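Local coordinates for 2'-deoxycytidine 5'-triphosphate deaminase (PDB 2R9Q), which probably catalyses the deamination of dCTP to dUTP, a step in the supply of nucleotides for dTMP synthesis, at residues B[189-194]-B[266-271]; B[204-209]-B[324-329]; B[255-260]-B[317-322]; B[280-285]-B[329-334]. All blocks are in the same frame, centred on the assembly; numbering follows the deposited sequence.

Contact 1. Residues B[189-194]-B[266-271]; sequences LVASEN and REAVHV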
loop_
_atom_site.group_PDB
_atom_site.type_symbol
_atom_site.label_atom_id
_atom_site.label_comp_id
_atom_site.label_asym_id
_atom_site.label_seq_id
_atom_site.Cartn_x
_atom_site.Cartn_y
_atom_site.Cartn_z
ATOM N N LEU B 189 -28.045 31.959 7.570
ATOM C CA LEU B 189 -27.118 30.837 7.835
ATOM C C LEU B 189 -26.752 30.030 6.574
ATOM O O LEU B 189 -25.624 29.587 6.432
ATOM C CB LEU B 189 -27.664 29.903 8.920
ATOM C CG LEU B 189 -27.850 30.449 10.342
ATOM C CD1 LEU B 189 -28.224 29.294 11.260
ATOM C CD2 LEU B 189 -26.629 31.183 10.860
ATOM N N VAL B 190 -27.721 29.829 5.689
ATOM C CA VAL B 190 -27.494 29.247 4.367
ATOM C C VAL B 190 -28.187 30.118 3.326
ATOM O O VAL B 190 -29.337 30.493 3.515
ATOM C CB VAL B 190 -28.058 27.834 4.283
ATOM C CG1 VAL B 190 -27.678 27.195 2.963
ATOM C CG2 VAL B 190 -27.552 27.006 5.450
ATOM N N ALA B 191 -27.494 30.435 2.236
ATOM C CA ALA B 191 -28.054 31.273 1.167
ATOM C C ALA B 191 -29.103 30.502 0.362
ATOM O O ALA B 191 -28.969 30.333 -0.841
ATOM C CB ALA B 191 -26.940 31.771 0.246
ATOM N N SER B 192 -30.158 30.060 1.042
ATOM C CA SER B 192 -31.146 29.147 0.473
ATOM C C SER B 192 -32.266 28.877 1.500
ATOM O O SER B 192 -32.016 28.277 2.550
ATOM C CB SER B 192 -30.471 27.831 0.071
ATOM O OG SER B 192 -31.398 26.956 -0.545
ATOM N N GLU B 193 -33.487 29.322 1.184
ATOM C CA GLU B 193 -34.632 29.250 2.108
ATOM C C GLU B 193 -35.501 27.984 1.908
ATOM O O GLU B 193 -36.245 27.886 0.929
ATOM C CB GLU B 193 -35.484 30.513 1.988
ATOM C CG GLU B 193 -34.750 31.765 2.499
ATOM C CD GLU B 193 -35.531 33.064 2.272
ATOM O OE1 GLU B 193 -36.761 33.081 2.552
ATOM O OE2 GLU B 193 -34.906 34.068 1.829
ATOM N N ASN B 194 -35.401 27.017 2.824
ATOM C CA ASN B 194 -34.476 27.086 3.971
ATOM C C ASN B 194 -33.694 25.763 4.180
ATOM O O ASN B 194 -34.030 24.747 3.561
ATOM C CB ASN B 194 -35.192 27.669 5.235
ATOM C CG ASN B 194 -36.361 26.828 5.739
ATOM O OD1 ASN B 194 -36.173 25.843 6.459
ATOM N ND2 ASN B 194 -37.579 27.264 5.424
ATOM N N ARG B 266 -22.133 22.290 -1.405
ATOM C CA ARG B 266 -23.111 23.032 -2.214
ATOM C C ARG B 266 -23.570 24.284 -1.470
ATOM O O ARG B 266 -23.684 25.353 -2.066
ATOM C CB ARG B 266 -24.332 22.180 -2.545
ATOM C CG ARG B 266 -24.053 21.007 -3.446
ATOM C CD ARG B 266 -25.336 20.437 -4.016
ATOM N NE ARG B 266 -26.270 20.204 -2.940
ATOM C CZ ARG B 266 -27.582 20.387 -3.003
ATOM N NH1 ARG B 266 -28.189 20.821 -4.113
ATOM N NH2 ARG B 266 -28.295 20.142 -1.924
ATOM N N GLU B 267 -23.802 24.152 -0.165
ATOM C CA GLU B 267 -24.261 25.269 0.652
ATOM C C GLU B 267 -23.201 26.350 0.885
ATOM O O GLU B 267 -22.059 26.064 1.247
ATOM C CB GLU B 267 -24.809 24.788 1.986
ATOM C CG GLU B 267 -25.940 23.811 1.853
ATOM C CD GLU B 267 -25.489 22.390 1.613
ATOM O OE1 GLU B 267 -24.259 22.145 1.686
ATOM O OE2 GLU B 267 -26.367 21.516 1.357
ATOM N N ALA B 268 -23.607 27.595 0.619
ATOM C CA ALA B 268 -22.882 28.794 1.008
ATOM C C ALA B 268 -23.363 29.116 2.429
ATOM O O ALA B 268 -24.536 29.405 2.634
ATOM C CB ALA B 268 -23.181 29.939 0.047
ATOM N N VAL B 269 -22.453 29.067 3.395
ATOM C CA VAL B 269 -22.788 29.163 4.816
ATOM C C VAL B 269 -22.246 30.458 5.496
ATOM O O VAL B 269 -21.245 31.033 5.076
ATOM C CB VAL B 269 -22.406 27.795 5.564
ATOM C CG1 VAL B 269 -20.896 27.649 5.884
ATOM C CG2 VAL B 269 -23.224 27.634 6.808
ATOM N N HIS B 270 -22.950 30.932 6.522
ATOM C CA HIS B 270 -22.580 32.139 7.278
ATOM C C HIS B 270 -22.679 31.845 8.788
ATOM O O HIS B 270 -23.622 31.195 9.252
ATOM C CB HIS B 270 -23.463 33.304 6.825
ATOM C CG HIS B 270 -23.450 34.524 7.709
ATOM N ND1 HIS B 270 -22.299 35.228 8.008
ATOM C CD2 HIS B 270 -24.463 35.206 8.294
ATOM C CE1 HIS B 270 -22.604 36.273 8.757
ATOM N NE2 HIS B 270 -23.912 36.284 8.934
ATOM N N VAL B 271 -21.635 32.257 9.516
ATOM C CA VAL B 271 -21.587 32.237 10.984
ATOM C C VAL B 271 -21.629 33.709 11.477
ATOM O O VAL B 271 -20.671 34.455 11.303
ATOM C CB VAL B 271 -20.338 31.507 11.519
ATOM C CG1 VAL B 271 -20.431 31.338 13.002
ATOM C CG2 VAL B 271 -20.171 30.139 10.862
#

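Contact 2. Residues B[204-209]-B[324-329]; sequences LSIDLK and FILEHG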
loop_
_atom_site.group_PDB
_atom_site.type_symbol
_atom_site.label_atom_id
_atom_site.label_comp_id
_atom_site.label_asym_id
_atom_site.label_seq_id
_atom_site.Cartn_x
_atom_site.Cartn_y
_atom_site.Cartn_z
ATOM N N LEU B 204 -24.577 19.882 5.530
ATOM C CA LEU B 204 -23.750 20.264 4.406
ATOM C C LEU B 204 -23.700 19.123 3.395
ATOM O O LEU B 204 -23.458 17.975 3.743
ATOM C CB LEU B 204 -22.350 20.689 4.883
ATOM C CG LEU B 204 -22.303 22.002 5.713
ATOM C CD1 LEU B 204 -21.014 22.175 6.465
ATOM C CD2 LEU B 204 -22.574 23.225 4.894
ATOM N N SER B 205 -23.945 19.449 2.137
ATOM C CA SER B 205 -23.943 18.463 1.083
ATOM C C SER B 205 -22.852 18.787 0.059
ATOM O O SER B 205 -22.368 19.903 -0.009
ATOM C CB SER B 205 -25.329 18.367 0.429
ATOM O OG SER B 205 -25.702 19.600 -0.128
ATOM N N ILE B 206 -22.479 17.776 -0.724
ATOM C CA ILE B 206 -21.326 17.874 -1.605
ATOM C C ILE B 206 -21.694 18.371 -3.002
ATOM O O ILE B 206 -22.654 17.913 -3.588
ATOM C CB ILE B 206 -20.517 16.518 -1.655
ATOM C CG1 ILE B 206 -19.051 16.789 -1.998
ATOM C CG2 ILE B 206 -21.156 15.511 -2.580
ATOM C CD1 ILE B 206 -18.247 17.263 -0.784
ATOM N N ASP B 207 -20.914 19.313 -3.517
ATOM C CA ASP B 207 -21.081 19.812 -4.864
ATOM C C ASP B 207 -20.112 19.130 -5.808
ATOM O O ASP B 207 -18.911 19.408 -5.785
ATOM C CB ASP B 207 -20.836 21.305 -4.910
ATOM C CG ASP B 207 -21.394 21.949 -6.162
ATOM O OD1 ASP B 207 -21.367 21.336 -7.269
ATOM O OD2 ASP B 207 -21.882 23.089 -6.024
ATOM N N LEU B 208 -20.650 18.272 -6.660
ATOM C CA LEU B 208 -19.883 17.520 -7.638
ATOM C C LEU B 208 -20.228 17.923 -9.104
ATOM O O LEU B 208 -19.840 17.255 -10.050
ATOM C CB LEU B 208 -20.127 16.020 -7.387
ATOM C CG LEU B 208 -19.090 15.186 -6.642
ATOM C CD1 LEU B 208 -18.132 16.027 -5.830
ATOM C CD2 LEU B 208 -19.778 14.114 -5.778
ATOM N N LYS B 209 -20.936 19.037 -9.269
ATOM C CA LYS B 209 -21.368 19.499 -10.601
ATOM C C LYS B 209 -20.246 20.226 -11.345
ATOM O O LYS B 209 -20.121 20.091 -12.567
ATOM C CB LYS B 209 -22.638 20.358 -10.528
ATOM C CG LYS B 209 -23.835 19.782 -11.290
ATOM C CD LYS B 209 -24.608 18.731 -10.501
ATOM C CE LYS B 209 -25.860 18.262 -11.228
ATOM N NZ LYS B 209 -25.557 17.511 -12.499
ATOM N N PHE B 324 -16.115 4.072 -2.612
ATOM C CA PHE B 324 -17.438 4.579 -2.513
ATOM C C PHE B 324 -17.641 5.587 -3.622
ATOM O O PHE B 324 -16.794 6.475 -3.861
ATOM C CB PHE B 324 -17.665 5.218 -1.139
ATOM C CG PHE B 324 -19.114 5.616 -0.867
ATOM C CD1 PHE B 324 -20.088 4.645 -0.631
ATOM C CD2 PHE B 324 -19.496 6.955 -0.837
ATOM C CE1 PHE B 324 -21.407 4.996 -0.369
ATOM C CE2 PHE B 324 -20.817 7.319 -0.588
ATOM C CZ PHE B 324 -21.773 6.336 -0.359
ATOM N N ILE B 325 -18.751 5.432 -4.327
ATOM C CA ILE B 325 -19.164 6.406 -5.313
ATOM C C ILE B 325 -19.917 7.489 -4.567
ATOM O O ILE B 325 -21.001 7.253 -4.117
ATOM C CB ILE B 325 -20.073 5.829 -6.407
ATOM C CG1 ILE B 325 -19.420 4.638 -7.105
ATOM C CG2 ILE B 325 -20.425 6.934 -7.428
ATOM C CD1 ILE B 325 -20.438 3.620 -7.622
ATOM N N LEU B 326 -19.296 8.660 -4.439
ATOM C CA LEU B 326 -19.890 9.804 -3.801
ATOM C C LEU B 326 -20.650 10.579 -4.862
ATOM O O LEU B 326 -20.136 10.855 -5.930
ATOM C CB LEU B 326 -18.830 10.683 -3.126
ATOM C CG LEU B 326 -19.277 11.962 -2.393
ATOM C CD1 LEU B 326 -20.110 11.717 -1.134
ATOM C CD2 LEU B 326 -18.031 12.814 -2.085
ATOM N N GLU B 327 -21.881 10.930 -4.539
ATOM C CA GLU B 327 -22.779 11.560 -5.505
ATOM C C GLU B 327 -23.126 12.966 -5.032
ATOM O O GLU B 327 -23.233 13.210 -3.815
ATOM C CB GLU B 327 -24.056 10.702 -5.707
ATOM C CG GLU B 327 -23.791 9.339 -6.335
ATOM C CD GLU B 327 -25.009 8.430 -6.320
ATOM O OE1 GLU B 327 -25.975 8.753 -7.069
ATOM O OE2 GLU B 327 -25.003 7.397 -5.562
ATOM N N HIS B 328 -23.255 13.869 -6.008
ATOM C CA HIS B 328 -23.695 15.256 -5.811
ATOM C C HIS B 328 -24.973 15.356 -4.950
ATOM O O HIS B 328 -25.891 14.543 -5.087
ATOM C CB HIS B 328 -23.939 15.897 -7.180
ATOM C CG HIS B 328 -24.406 17.325 -7.119
ATOM N ND1 HIS B 328 -23.536 18.395 -7.091
ATOM C CD2 HIS B 328 -25.649 17.854 -7.079
ATOM C CE1 HIS B 328 -24.223 19.523 -7.043
ATOM N NE2 HIS B 328 -25.509 19.219 -7.030
ATOM N N GLY B 329 -25.021 16.342 -4.061
ATOM C CA GLY B 329 -26.123 16.472 -3.109
ATOM C C GLY B 329 -26.051 15.548 -1.911
ATOM O O GLY B 329 -26.804 15.706 -0.981
#

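Contact 3. Residues B[255-260]-B[317-322]; sequences LDPDEF and VRSHEV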
loop_
_atom_site.group_PDB
_atom_site.type_symbol
_atom_site.label_atom_id
_atom_site.label_comp_id
_atom_site.label_asym_id
_atom_site.label_seq_id
_atom_site.Cartn_x
_atom_site.Cartn_y
_atom_site.Cartn_z
ATOM N N LEU B 255 -14.380 7.643 -4.637
ATOM C CA LEU B 255 -13.457 7.819 -3.548
ATOM C C LEU B 255 -12.654 6.533 -3.275
ATOM O O LEU B 255 -13.174 5.595 -2.672
ATOM C CB LEU B 255 -14.235 8.221 -2.290
ATOM C CG LEU B 255 -14.987 9.555 -2.210
ATOM C CD1 LEU B 255 -15.655 9.654 -0.837
ATOM C CD2 LEU B 255 -14.078 10.757 -2.492
ATOM N N ASP B 256 -11.391 6.543 -3.714
ATOM C CA ASP B 256 -10.376 5.497 -3.490
ATOM C C ASP B 256 -9.932 5.697 -2.066
ATOM O O ASP B 256 -9.598 6.818 -1.707
ATOM C CB ASP B 256 -9.198 5.655 -4.519
ATOM C CG ASP B 256 -7.956 4.713 -4.265
ATOM O OD1 ASP B 256 -7.691 4.250 -3.122
ATOM O OD2 ASP B 256 -7.213 4.447 -5.257
ATOM N N PRO B 257 -9.954 4.626 -1.246
ATOM C CA PRO B 257 -9.707 4.804 0.192
ATOM C C PRO B 257 -8.264 5.229 0.551
ATOM O O PRO B 257 -8.057 5.808 1.617
ATOM C CB PRO B 257 -10.071 3.417 0.811
ATOM C CG PRO B 257 -10.571 2.582 -0.286
ATOM C CD PRO B 257 -10.192 3.208 -1.588
ATOM N N ASP B 258 -7.298 4.952 -0.329
ATOM C CA ASP B 258 -5.900 5.408 -0.118
ATOM C C ASP B 258 -5.661 6.892 -0.485
ATOM O O ASP B 258 -4.614 7.430 -0.200
ATOM C CB ASP B 258 -4.892 4.556 -0.917
ATOM C CG ASP B 258 -5.047 3.033 -0.672
ATOM O OD1 ASP B 258 -5.048 2.277 -1.695
ATOM O OD2 ASP B 258 -5.169 2.602 0.522
ATOM N N GLU B 259 -6.620 7.540 -1.119
ATOM C CA GLU B 259 -6.461 8.902 -1.539
ATOM C C GLU B 259 -7.096 9.916 -0.581
ATOM O O GLU B 259 -7.872 9.597 0.282
ATOM C CB GLU B 259 -7.025 9.065 -2.946
ATOM C CG GLU B 259 -6.411 8.151 -4.026
ATOM C CD GLU B 259 -4.951 8.434 -4.344
ATOM O OE1 GLU B 259 -4.543 9.620 -4.469
ATOM O OE2 GLU B 259 -4.195 7.456 -4.516
ATOM N N PHE B 260 -6.725 11.173 -0.714
ATOM C CA PHE B 260 -7.497 12.214 -0.041
ATOM C C PHE B 260 -7.910 13.271 -1.027
ATOM O O PHE B 260 -7.219 13.533 -1.990
ATOM C CB PHE B 260 -6.763 12.717 1.221
ATOM C CG PHE B 260 -6.071 14.013 1.088
ATOM C CD1 PHE B 260 -6.598 15.138 1.698
ATOM C CD2 PHE B 260 -4.861 14.099 0.422
ATOM C CE1 PHE B 260 -5.983 16.336 1.597
ATOM C CE2 PHE B 260 -4.204 15.299 0.320
ATOM C CZ PHE B 260 -4.756 16.432 0.909
ATOM N N VAL B 317 -12.561 14.869 2.287
ATOM C CA VAL B 317 -13.332 13.646 2.303
ATOM C C VAL B 317 -12.421 12.470 1.961
ATOM O O VAL B 317 -11.591 12.534 1.043
ATOM C CB VAL B 317 -14.522 13.746 1.299
ATOM C CG1 VAL B 317 -15.274 12.457 1.185
ATOM C CG2 VAL B 317 -15.414 14.916 1.636
ATOM N N ARG B 318 -12.556 11.428 2.761
ATOM C CA ARG B 318 -11.901 10.159 2.555
ATOM C C ARG B 318 -12.924 9.030 2.707
ATOM O O ARG B 318 -13.818 9.083 3.546
ATOM C CB ARG B 318 -10.804 9.935 3.591
ATOM C CG ARG B 318 -9.530 10.744 3.449
ATOM C CD ARG B 318 -8.604 10.383 4.659
ATOM N NE ARG B 318 -7.165 10.476 4.400
ATOM C CZ ARG B 318 -6.433 9.570 3.737
ATOM N NH1 ARG B 318 -5.136 9.784 3.585
ATOM N NH2 ARG B 318 -6.981 8.471 3.211
ATOM N N SER B 319 -12.782 8.013 1.867
ATOM C CA SER B 319 -13.538 6.787 2.026
ATOM C C SER B 319 -12.760 5.846 2.930
ATOM O O SER B 319 -11.516 5.860 2.979
ATOM C CB SER B 319 -13.822 6.104 0.690
ATOM O OG SER B 319 -12.644 5.567 0.195
ATOM N N HIS B 320 -13.530 5.024 3.634
ATOM C CA HIS B 320 -12.987 4.084 4.587
ATOM C C HIS B 320 -13.204 2.638 4.165
ATOM O O HIS B 320 -14.315 2.227 3.824
ATOM C CB HIS B 320 -13.579 4.381 5.950
ATOM C CG HIS B 320 -13.236 5.759 6.412
ATOM N ND1 HIS B 320 -11.936 6.226 6.399
ATOM C CD2 HIS B 320 -14.011 6.793 6.826
ATOM C CE1 HIS B 320 -11.925 7.482 6.802
ATOM N NE2 HIS B 320 -13.167 7.853 7.069
ATOM N N GLU B 321 -12.103 1.898 4.170
ATOM C CA GLU B 321 -12.084 0.473 3.840
ATOM C C GLU B 321 -12.361 0.160 2.372
ATOM O O GLU B 321 -11.531 -0.438 1.734
ATOM C CB GLU B 321 -13.013 -0.328 4.752
ATOM C CG GLU B 321 -12.521 -0.379 6.188
ATOM C CD GLU B 321 -13.369 -1.300 7.025
ATOM O OE1 GLU B 321 -14.598 -1.018 7.093
ATOM O OE2 GLU B 321 -12.818 -2.284 7.588
ATOM N N VAL B 322 -13.521 0.561 1.865
ATOM C CA VAL B 322 -13.969 0.233 0.523
ATOM C C VAL B 322 -14.179 1.523 -0.333
ATOM O O VAL B 322 -14.549 2.570 0.199
ATOM C CB VAL B 322 -15.276 -0.656 0.627
ATOM C CG1 VAL B 322 -16.172 -0.471 -0.515
ATOM C CG2 VAL B 322 -14.913 -2.131 0.785
HETATM O O HOH W 1 -10.909 8.340 -0.022
HETATM O O HOH W 2 -9.230 6.364 3.975
#

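Contact 4. Residues B[280-285]-B[329-334]; sequences TPFDPL and GQIVGR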
loop_
_atom_site.group_PDB
_atom_site.type_symbol
_atom_site.label_atom_id
_atom_site.label_comp_id
_atom_site.label_asym_id
_atom_site.label_seq_id
_atom_site.Cartn_x
_atom_site.Cartn_y
_atom_site.Cartn_z
ATOM N N THR B 280 -18.949 18.904 11.851
ATOM C CA THR B 280 -18.997 17.528 12.362
ATOM C C THR B 280 -19.265 16.524 11.218
ATOM O O THR B 280 -19.911 16.871 10.243
ATOM C CB THR B 280 -20.077 17.349 13.468
ATOM O OG1 THR B 280 -21.366 17.704 12.943
ATOM C CG2 THR B 280 -19.764 18.215 14.683
ATOM N N PRO B 281 -18.712 15.297 11.319
ATOM C CA PRO B 281 -19.120 14.198 10.455
ATOM C C PRO B 281 -20.598 13.837 10.549
ATOM O O PRO B 281 -21.182 13.887 11.634
ATOM C CB PRO B 281 -18.262 13.032 10.946
ATOM C CG PRO B 281 -17.079 13.667 11.539
ATOM C CD PRO B 281 -17.592 14.892 12.191
ATOM N N PHE B 282 -21.160 13.473 9.394
ATOM C CA PHE B 282 -22.526 12.932 9.273
ATOM C C PHE B 282 -22.541 11.452 9.684
ATOM O O PHE B 282 -22.156 10.559 8.912
ATOM C CB PHE B 282 -23.038 13.126 7.838
ATOM C CG PHE B 282 -24.473 12.727 7.631
ATOM C CD1 PHE B 282 -25.482 13.232 8.449
ATOM C CD2 PHE B 282 -24.819 11.862 6.595
ATOM C CE1 PHE B 282 -26.830 12.854 8.251
ATOM C CE2 PHE B 282 -26.160 11.490 6.382
ATOM C CZ PHE B 282 -27.168 11.985 7.212
ATOM N N ASP B 283 -22.989 11.213 10.917
ATOM C CA ASP B 283 -22.752 9.935 11.632
ATOM C C ASP B 283 -23.384 8.695 11.000
ATOM O O ASP B 283 -22.725 7.640 10.940
ATOM C CB ASP B 283 -23.144 10.067 13.112
ATOM C CG ASP B 283 -22.210 11.038 13.891
ATOM O OD1 ASP B 283 -21.154 11.497 13.325
ATOM O OD2 ASP B 283 -22.528 11.345 15.078
ATOM N N PRO B 284 -24.639 8.818 10.500
ATOM C CA PRO B 284 -25.260 7.745 9.726
ATOM C C PRO B 284 -24.375 7.077 8.667
ATOM O O PRO B 284 -24.647 5.929 8.307
ATOM C CB PRO B 284 -26.452 8.450 9.060
ATOM C CG PRO B 284 -26.857 9.458 10.039
ATOM C CD PRO B 284 -25.571 9.954 10.658
ATOM N N LEU B 285 -23.340 7.777 8.184
ATOM C CA LEU B 285 -22.490 7.310 7.075
ATOM C C LEU B 285 -20.978 7.251 7.366
ATOM O O LEU B 285 -20.197 7.079 6.451
ATOM C CB LEU B 285 -22.752 8.159 5.818
ATOM C CG LEU B 285 -24.178 8.183 5.248
ATOM C CD1 LEU B 285 -24.184 8.755 3.844
ATOM C CD2 LEU B 285 -24.840 6.788 5.260
ATOM N N GLY B 329 -25.021 16.342 -4.061
ATOM C CA GLY B 329 -26.123 16.472 -3.109
ATOM C C GLY B 329 -26.051 15.548 -1.911
ATOM O O GLY B 329 -26.804 15.706 -0.981
ATOM N N GLN B 330 -25.137 14.588 -1.913
ATOM C CA GLN B 330 -24.949 13.724 -0.749
ATOM C C GLN B 330 -24.561 14.560 0.470
ATOM O O GLN B 330 -23.612 15.361 0.408
ATOM C CB GLN B 330 -23.873 12.704 -1.047
ATOM C CG GLN B 330 -23.356 11.895 0.133
ATOM C CD GLN B 330 -24.362 10.930 0.677
ATOM O OE1 GLN B 330 -24.890 10.109 -0.048
ATOM N NE2 GLN B 330 -24.606 11.000 1.974
ATOM N N ILE B 331 -25.285 14.350 1.578
ATOM C CA ILE B 331 -24.917 14.939 2.872
ATOM C C ILE B 331 -23.640 14.344 3.483
ATOM O O ILE B 331 -23.499 13.128 3.589
ATOM C CB ILE B 331 -26.060 14.859 3.908
ATOM C CG1 ILE B 331 -27.263 15.686 3.417
ATOM C CG2 ILE B 331 -25.574 15.352 5.287
ATOM C CD1 ILE B 331 -28.565 15.391 4.150
ATOM N N VAL B 332 -22.723 15.229 3.883
ATOM C CA VAL B 332 -21.373 14.834 4.317
ATOM C C VAL B 332 -20.968 15.327 5.708
ATOM O O VAL B 332 -20.043 14.799 6.333
ATOM C CB VAL B 332 -20.296 15.230 3.267
ATOM C CG1 VAL B 332 -20.648 14.617 1.897
ATOM C CG2 VAL B 332 -20.093 16.767 3.199
ATOM N N GLY B 333 -21.669 16.333 6.187
ATOM C CA GLY B 333 -21.462 16.843 7.521
ATOM C C GLY B 333 -22.576 17.719 8.060
ATOM O O GLY B 333 -23.573 18.015 7.393
ATOM N N ARG B 334 -22.344 18.178 9.270
ATOM C CA ARG B 334 -23.304 18.930 10.020
ATOM C C ARG B 334 -22.555 20.104 10.762
ATOM O O ARG B 334 -21.640 19.889 11.558
ATOM C CB ARG B 334 -24.005 17.872 10.873
ATOM C CG ARG B 334 -24.779 18.264 12.044
ATOM C CD ARG B 334 -25.043 16.984 12.891
ATOM N NE ARG B 334 -23.867 16.374 13.569
ATOM C CZ ARG B 334 -23.468 16.629 14.825
ATOM N NH1 ARG B 334 -24.090 17.536 15.573
ATOM N NH2 ARG B 334 -22.419 16.001 15.342
HETATM O O HOH W 3 -18.755 12.811 7.424
#

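Contact 1. Residues B[189-194]-B[266-271]
The flat groups that meet here are the peptide units of Leu189 and Ala268, which frame a single beta bridge, Val190 with Val269, and each carbonyl is reached differently. His270 N approaches Leu189 O from above its carbonyl plane, 38° out of it, at 3.0 Å, while Val269 CG2 also packs on that oxygen. Ala268 O is met almost head-on by Ala191 N, 3.2 Å away, with an N-H...O angle of 161°. Together the two bonds pin a loop following helix 177-186 beside the end of strand 261-269. The carbonyls also receive CA-H contacts, Val190 CA lying 3.4 Å from Ala268 O.

Val190 CG1 stands anti to its backbone N (chi1 -174°), which brings it against Glu267 CB at 3.9 Å. The Glu267 carboxylate instead turns away to Ser205 OG, and His270 ND1 is taken by Phe301 O. Past the bridge the loop bends away at an inverse gamma turn centred on Ala191, closed by Ser192 N on Val190 O at 2.6 Å. At the exposed border, Ala191 CB faces Ala268 CB at 4.2 Å.

Contact 2. Residues B[204-209]-B[324-329]
The backbones of 205-209 and 326-329 run at 99° to each other, measured end to end between CA atoms, and are joined by one backbone bond, Gly329 N to Ile206 O (2.9 Å), which lies in the carbonyl plane. The motif on the 204-209 side is an Asx turn: Asp207 OD1 accepts Lys209 N at 3.1 Å, holding the chain bent just beyond strand 202-205. The imidazole of His328 lies against this turn, its CG anti to the backbone N. Its ND1 accepts Leu208 N at 2.9 Å, the donor only 9° out of the ring plane. Asp207 OD1 lies at the same edge, near CE1, its carboxylate turned 79° from the ring. Ile206 O lies over the rim of one face, near ND1; over the centre of the opposite face Lys209 CD makes a CH-pi contact, 3.4 Å from the His328 ring centroid. The ND1 bond and the Lys209 contact probably limit rotation of the ring.

Deeper in, Leu326 CG touches two branches, Ile206 CG2 and Leu208 CD2, and Ile206 and Leu326 cross at about a right angle. This apolar group backs onto Leu255 of strand 252-255, the partner of strand 324-327 in a two-stranded sheet. The other carboxylate oxygen of Asp207 forms a salt bridge with Arg312, and Glu327 pairs with Lys69 of the second subunit. Near the corner, Ser205 CB rests 3.4 Å from Gly329 O.

Contact 3. Residues B[255-260]-B[317-322]
Arg318 reaches from strand 311-319 across to the type I beta turn Asp256-Glu259. From CB the chain leaves with CG anti to the carbonyl carbon (chi1 -73°), and CG lies 3.8 Å from Glu259 O. It then runs extended to NE, which comes to 3.9 Å of Phe260 CB. At CZ the guanidinium has that same Phe260 CB and Glu259 O over one face. Its NH2 nitrogen lies 3.3 Å from Pro257 O, which sits at the edge near the guanidinium plane, whereas Glu259 O, equally near, is badly angled for a bond. NH1 forms a salt bridge with Asp120, and NE has a long, weak ion pair with Glu321 of the second subunit.

Next along the strand, Ser319 OG donates to Leu255 O at 2.9 Å from well above the carbonyl plane (65°), and Pro257 CA and CB press on the same hydroxyl. Two waters complete the join. One accepts from Ser319 N and donates to Asp256 O; the second donates to both Pro257 O and Ser319 O. Leu255 CD1 meets Val317 CG1 tightly, at 3.5 Å. The turn itself is braced by an Asx turn, Asp258 N to Asp256 OD1. Polar groups and waters thus make much of the join, with Leu255 and Val317 packed beside them. Though already paired with Asp120, the guanidinium may polarise Pro257 O at its edge.

Contact 4. Residues B[280-285]-B[329-334]
Thr280 and Arg334 lie obliquely across one another, with Thr280 OG1 over a face of the Arg334 guanidinium. The hydroxyl occupies the slot between backbone N and carbonyl carbon and from there donates to Arg334 O at 2.6 Å. Its approach to Arg334 NE, 2.9 Å, is too poorly angled to count as a bond. Arg334 O therefore holds two donors, Thr280 OG1 and Thr280 N, the latter at 2.9 Å and tilted 32° from the carbonyl plane. The reciprocal bond, Arg334 N to Thr280 O, closes the pair. Arg334 bends at chi3 to fold back over the threonine, and Pro281 O comes near the guanidinium edge.

These bonds mark an antiparallel ladder between strands 275-281 and 331-339: Thr280 with Arg334 is the hydrogen-bonded pair, Pro281 with Gly333 the non-hydrogen-bonded one. On its other flank the second strand carries a classic beta bulge, Val332 and Gly333 both facing Leu204 of strand 202-205. Past the Pro281-Gly333 pair a water joins the two backbones, accepting from Phe282 N and donating to Val332 O at 2.6 Å.

The Phe282 ring is sandwiched. Ile331 CG2 stands over its centre, 3.7 Å from the centroid and 11° off the normal, while Pro284 CD covers the opposite face, offset toward the rim. Gln330 and Leu285 come from opposite directions, the amide turned so that Gln330 NE2 donates to Ile331 O at 2.9 Å, the oxygen within 5° of the amide plane.

In the fold
From the N-terminal end, segments 189-194, 204-209 and 255-260 are laid down before any contact closes. Contact 1 closes first, at 266-271, tying the loop after helix 177-186 to strand 261-269; its span crosses those of contacts 2 and 3. Segment 280-285 follows, opening contact 4 in series after contact 1. Contact 3 closes at 317-322, nested within the loop that contact 2 closes at 324-329. Contact 4 closes last and crosses both; it shares Gly329 with contact 2. Strand 202-205, paired with 331-339, joins contacts 2 and 4 in one sheet, whereas neighbouring strands 261-269 and 311-319 bring contacts 1 and 3 to another. Contacts 2, 3 and 4 also touch the second subunit.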